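Long-range contacts in capsid protein VP1 (Human polyomavirus 12, PDB 6Y5Z), which probably builds the icosahedral T=7 shell of the virus, in which disulfide-linked VP1 pentamers are the capsid units: residues L135-Q141 with E185-D190; K156-D160 with S171-K175. All blocks are in the same frame, centred on the assembly; numbering follows the deposited sequence.

Interaction 1 (L135-Q141 with E185-D190); sequences LDLQGIQ and ETWSPD
With CG anti to the carbonyl carbon in both residues (chi1 -60° in Leu-137, -64° in Trp-187), Leu-137 and Trp-187 cross at about a right angle. Leu-137 CD1 lies over one face of the indole, near its rim, while Leu-137 CB sits 3.7 Å from Trp-187 CE3. The strands 136-139 and 187-189 form an antiparallel ladder within a small three-stranded sheet beside the jelly-roll β-sandwich of VP1. Gln-138 and Ser-188 are its hydrogen-bonded pair: Gln-138 N reaches Ser-188 O at 2.8 Å, and Ser-188 N returns to Gln-138 O at 2.9 Å. Flanking bonds run from Asp-190 N to Asp-136 O and from Ile-140 N to Thr-186 O. Gly-139 backs against the indole, its N 3.4 Å from Trp-187 CE3, and Trp-187 NE1 bonds to Ile-153 O. On the sheet face opposite Trp-187, where Gln-138 and Ser-188 point, Ser-188 OG bonds to Asn-100 of a second subunit, so the ladder also borders a subunit interface within the pentamer. Lys-173 bridges Gln-138 OE1 and the Asp-190 carboxylate. The Gln-138 chain bends at chi2 (69°), and its NE2 donates to Gly-139 O at 2.9 Å, in the carbonyl plane on a lone pair.

Interaction 2 (K156-D160 with S171-K175); sequences KSVTD and SAKAK
Val-158 and Thr-159 carry this contact, in which the surface loop 156-160 leans on the start of strand 173-175 and the turn before it. Their methyls make the packed part. Lys-173 O sits against one side of the isopropyl group, 3.6 Å from Val-158 CG2 and 3.7 Å from Val-158 CG1; only the approach of Val-158 CG1 to Ala-174 CB, at 4.3 Å, is distant. Thr-159 turns OG1 anti to its own N (chi1 -163°), which carries the hydroxyl to Ser-171 and sets CG2 over the turn, 4.0 Å from both CA and CB of Ala-172. Ala-172 is the centre of an inverse gamma turn, across which Lys-173 N makes a weak bond back to Ser-171 O. This tight turn leads into the strand and presents the alanine to the threonine methyl.

The loose, watery side is at Ser-171 and Asp-160, both exposed. Thr-159 OG1 lies 2.6 Å from Ser-171 OG, a spacing that suits a hydrogen bond whose proton is not assigned, and Ser-171 OG bonds to Asp-169 OD1. Beyond the hydroxyl pair, a water lies 2.8 Å from Asp-160 O and makes a weak contact with Ser-171 OG. The Lys-173 side chain leads away from the loop to Gln-138 and Asp-190. The loop is thus held to strand 173-175 and the turn before it by methyl groups on backbone, supplemented by a hydroxyl pair and a partly weak water link, which is consistent with a modest, partly hydrated surface contact.

From the N terminus, the chain leaves strand 124-131 of the jelly-roll β-sandwich and enters segment 135-141, the middle strand of the small sheet. It then runs out to the surface loop 156-160 and returns at 171-175, so interaction 2 closes a short loop of ten intervening residues. The chain next reaches 185-190, where interaction 1 closes the longer excursion that contains interaction 2. Strand 136-139 unites them, with strand 173-175 along one edge and strand 187-189 along the other. Gly-139 N probably bonds to Ala-172 O, and Trp-187 CH2 packs on Ala-174 CB. Together the two interactions tie the outer loop to the small sheet. Leu-135 and Pro-189, at one end of it, rest on strands 124-131 and 197-204.

Interaction 1 (L135-Q141 with E185-D190)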
# COMPACT_ATOMS: atom_id res chain seq x y z
N LEU D 135 2.16 -12.74 -28.15
CA LEU D 135 1.15 -12.06 -27.31
C LEU D 135 0.05 -11.47 -28.22
O LEU D 135 0.36 -10.76 -29.19
CB LEU D 135 1.84 -10.97 -26.48
CG LEU D 135 0.93 -10.12 -25.60
CD1 LEU D 135 0.40 -10.94 -24.45
CD2 LEU D 135 1.68 -8.90 -25.08
N ASP D 136 -1.21 -11.77 -27.92
CA ASP D 136 -2.37 -11.17 -28.62
C ASP D 136 -2.59 -9.75 -28.08
O ASP D 136 -2.58 -9.57 -26.83
CB ASP D 136 -3.63 -12.01 -28.44
CG ASP D 136 -3.52 -13.38 -29.08
OD1 ASP D 136 -3.25 -13.42 -30.30
OD2 ASP D 136 -3.68 -14.40 -28.35
N LEU D 137 -2.75 -8.78 -28.98
CA LEU D 137 -2.92 -7.34 -28.65
C LEU D 137 -4.31 -6.87 -29.09
O LEU D 137 -4.82 -7.28 -30.17
CB LEU D 137 -1.84 -6.50 -29.34
CG LEU D 137 -0.39 -6.82 -28.98
CD1 LEU D 137 0.56 -6.00 -29.84
CD2 LEU D 137 -0.14 -6.56 -27.50
N GLN D 138 -4.88 -5.98 -28.29
CA GLN D 138 -6.15 -5.29 -28.58
C GLN D 138 -5.80 -3.81 -28.73
O GLN D 138 -5.16 -3.23 -27.81
CB GLN D 138 -7.16 -5.55 -27.47
CG GLN D 138 -8.35 -4.60 -27.51
CD GLN D 138 -9.25 -4.83 -28.69
OE1 GLN D 138 -9.76 -5.93 -28.87
NE2 GLN D 138 -9.55 -3.76 -29.42
N GLY D 139 -6.17 -3.22 -29.86
CA GLY D 139 -5.93 -1.79 -30.08
C GLY D 139 -6.90 -0.92 -29.32
O GLY D 139 -8.07 -1.28 -29.19
N ILE D 140 -6.40 0.20 -28.83
CA ILE D 140 -7.18 1.20 -28.06
C ILE D 140 -6.28 2.44 -27.95
O ILE D 140 -5.06 2.29 -27.85
CB ILE D 140 -7.66 0.65 -26.71
CG1 ILE D 140 -8.49 1.70 -25.96
CG2 ILE D 140 -6.47 0.11 -25.88
CD1 ILE D 140 -9.32 1.15 -24.84
N GLN D 141 -6.86 3.63 -28.06
CA GLN D 141 -6.09 4.89 -28.14
C GLN D 141 -6.76 5.95 -27.28
O GLN D 141 -8.00 5.95 -27.16
CB GLN D 141 -6.01 5.41 -29.58
CG GLN D 141 -5.36 4.42 -30.52
CD GLN D 141 -5.22 4.86 -31.96
OE1 GLN D 141 -4.89 4.03 -32.81
NE2 GLN D 141 -5.43 6.14 -32.27
N GLU D 185 1.14 2.92 -26.32
CA GLU D 185 -0.02 3.85 -26.19
C GLU D 185 -1.18 3.42 -27.09
O GLU D 185 -2.25 3.97 -26.92
CB GLU D 185 0.38 5.31 -26.36
CG GLU D 185 0.66 5.68 -27.79
CD GLU D 185 0.87 7.15 -28.01
OE1 GLU D 185 1.64 7.79 -27.24
OE2 GLU D 185 0.27 7.67 -28.98
N THR D 186 -1.00 2.44 -27.99
CA THR D 186 -2.10 2.01 -28.90
C THR D 186 -2.48 0.55 -28.67
O THR D 186 -3.39 0.12 -29.34
CB THR D 186 -1.77 2.24 -30.39
OG1 THR D 186 -0.74 1.36 -30.84
CG2 THR D 186 -1.38 3.67 -30.67
N TRP D 187 -1.78 -0.20 -27.83
CA TRP D 187 -1.99 -1.68 -27.76
C TRP D 187 -1.98 -2.17 -26.32
O TRP D 187 -1.00 -1.89 -25.58
CB TRP D 187 -0.88 -2.42 -28.53
CG TRP D 187 -0.81 -2.18 -30.00
CD1 TRP D 187 0.18 -1.54 -30.67
CD2 TRP D 187 -1.75 -2.63 -31.00
NE1 TRP D 187 -0.06 -1.56 -32.02
CE2 TRP D 187 -1.23 -2.23 -32.25
CE3 TRP D 187 -2.94 -3.35 -30.95
CZ2 TRP D 187 -1.92 -2.51 -33.44
CZ3 TRP D 187 -3.63 -3.59 -32.12
CH2 TRP D 187 -3.10 -3.20 -33.35
N SER D 188 -2.99 -2.95 -25.97
CA SER D 188 -3.17 -3.62 -24.67
C SER D 188 -3.03 -5.11 -24.90
O SER D 188 -3.47 -5.61 -25.93
CB SER D 188 -4.53 -3.34 -24.10
OG SER D 188 -4.70 -1.96 -23.86
N PRO D 189 -2.55 -5.89 -23.91
CA PRO D 189 -2.70 -7.34 -23.98
C PRO D 189 -4.19 -7.65 -24.07
O PRO D 189 -5.00 -7.00 -23.38
CB PRO D 189 -2.06 -7.90 -22.71
CG PRO D 189 -1.38 -6.73 -22.07
CD PRO D 189 -1.88 -5.44 -22.69
N ASP D 190 -4.56 -8.55 -24.97
CA ASP D 190 -5.98 -8.86 -25.25
C ASP D 190 -6.49 -9.94 -24.29
O ASP D 190 -6.10 -11.12 -24.38
CB ASP D 190 -6.13 -9.33 -26.70
CG ASP D 190 -7.57 -9.54 -27.11
OD1 ASP D 190 -8.48 -9.40 -26.24
OD2 ASP D 190 -7.78 -9.81 -28.29
O HOH W 1 -5.73 -9.91 -30.17

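Interaction 2 (K156-D160 with S171-K175)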
# COMPACT_ATOMS: atom_id res chain seq x y z
N LYS D 156 -4.47 1.38 -37.09
CA LYS D 156 -4.72 1.72 -38.53
C LYS D 156 -4.14 0.62 -39.43
O LYS D 156 -4.67 0.43 -40.56
CB LYS D 156 -4.11 3.08 -38.87
CG LYS D 156 -4.43 3.56 -40.27
CD LYS D 156 -3.72 4.84 -40.62
CE LYS D 156 -4.02 5.27 -42.04
NZ LYS D 156 -3.39 6.59 -42.33
N SER D 157 -3.09 -0.08 -38.99
CA SER D 157 -2.43 -1.17 -39.76
C SER D 157 -3.42 -2.33 -39.98
O SER D 157 -3.17 -3.10 -40.94
CB SER D 157 -1.19 -1.67 -39.07
OG SER D 157 -0.28 -0.60 -38.85
N VAL D 158 -4.44 -2.50 -39.13
CA VAL D 158 -5.31 -3.71 -39.11
C VAL D 158 -6.79 -3.38 -39.30
O VAL D 158 -7.55 -4.30 -39.60
CB VAL D 158 -5.11 -4.54 -37.84
CG1 VAL D 158 -3.65 -4.96 -37.69
CG2 VAL D 158 -5.62 -3.85 -36.58
N THR D 159 -7.21 -2.13 -39.14
CA THR D 159 -8.64 -1.77 -39.22
C THR D 159 -8.80 -0.27 -39.48
O THR D 159 -7.82 0.45 -39.44
CB THR D 159 -9.38 -2.24 -37.96
OG1 THR D 159 -10.79 -2.25 -38.22
CG2 THR D 159 -9.10 -1.37 -36.75
N ASP D 160 -10.02 0.11 -39.81
CA ASP D 160 -10.45 1.52 -39.98
C ASP D 160 -10.47 2.16 -38.60
O ASP D 160 -11.20 1.67 -37.71
CB ASP D 160 -11.85 1.57 -40.60
CG ASP D 160 -11.93 1.03 -42.01
OD1 ASP D 160 -11.04 1.37 -42.82
OD2 ASP D 160 -12.89 0.28 -42.30
N SER D 171 -12.49 -5.04 -33.80
CA SER D 171 -11.78 -5.28 -35.08
C SER D 171 -10.27 -4.97 -34.94
O SER D 171 -9.50 -5.37 -35.83
CB SER D 171 -12.43 -4.49 -36.19
OG SER D 171 -12.10 -3.12 -36.09
N ALA D 172 -9.83 -4.27 -33.87
CA ALA D 172 -8.43 -3.82 -33.71
C ALA D 172 -7.61 -4.91 -33.03
O ALA D 172 -7.27 -4.78 -31.84
CB ALA D 172 -8.38 -2.52 -32.97
N LYS D 173 -7.35 -6.00 -33.75
CA LYS D 173 -6.62 -7.17 -33.22
C LYS D 173 -5.28 -7.27 -33.93
O LYS D 173 -5.22 -7.12 -35.16
CB LYS D 173 -7.38 -8.48 -33.44
CG LYS D 173 -8.78 -8.52 -32.87
CD LYS D 173 -8.79 -8.42 -31.36
CE LYS D 173 -10.13 -8.82 -30.78
NZ LYS D 173 -10.19 -8.67 -29.31
N ALA D 174 -4.24 -7.59 -33.18
CA ALA D 174 -2.90 -7.84 -33.75
C ALA D 174 -2.13 -8.79 -32.84
O ALA D 174 -2.62 -9.16 -31.76
CB ALA D 174 -2.17 -6.55 -33.97
N LYS D 175 -1.00 -9.27 -33.33
CA LYS D 175 -0.05 -10.10 -32.56
C LYS D 175 1.26 -9.34 -32.37
O LYS D 175 1.70 -8.67 -33.31
CB LYS D 175 0.15 -11.42 -33.29
CG LYS D 175 -1.10 -12.29 -33.32
CD LYS D 175 -1.03 -13.53 -34.15
CE LYS D 175 -2.38 -14.21 -34.17
NZ LYS D 175 -2.27 -15.66 -34.49
O HOH W 2 -13.25 -0.19 -37.09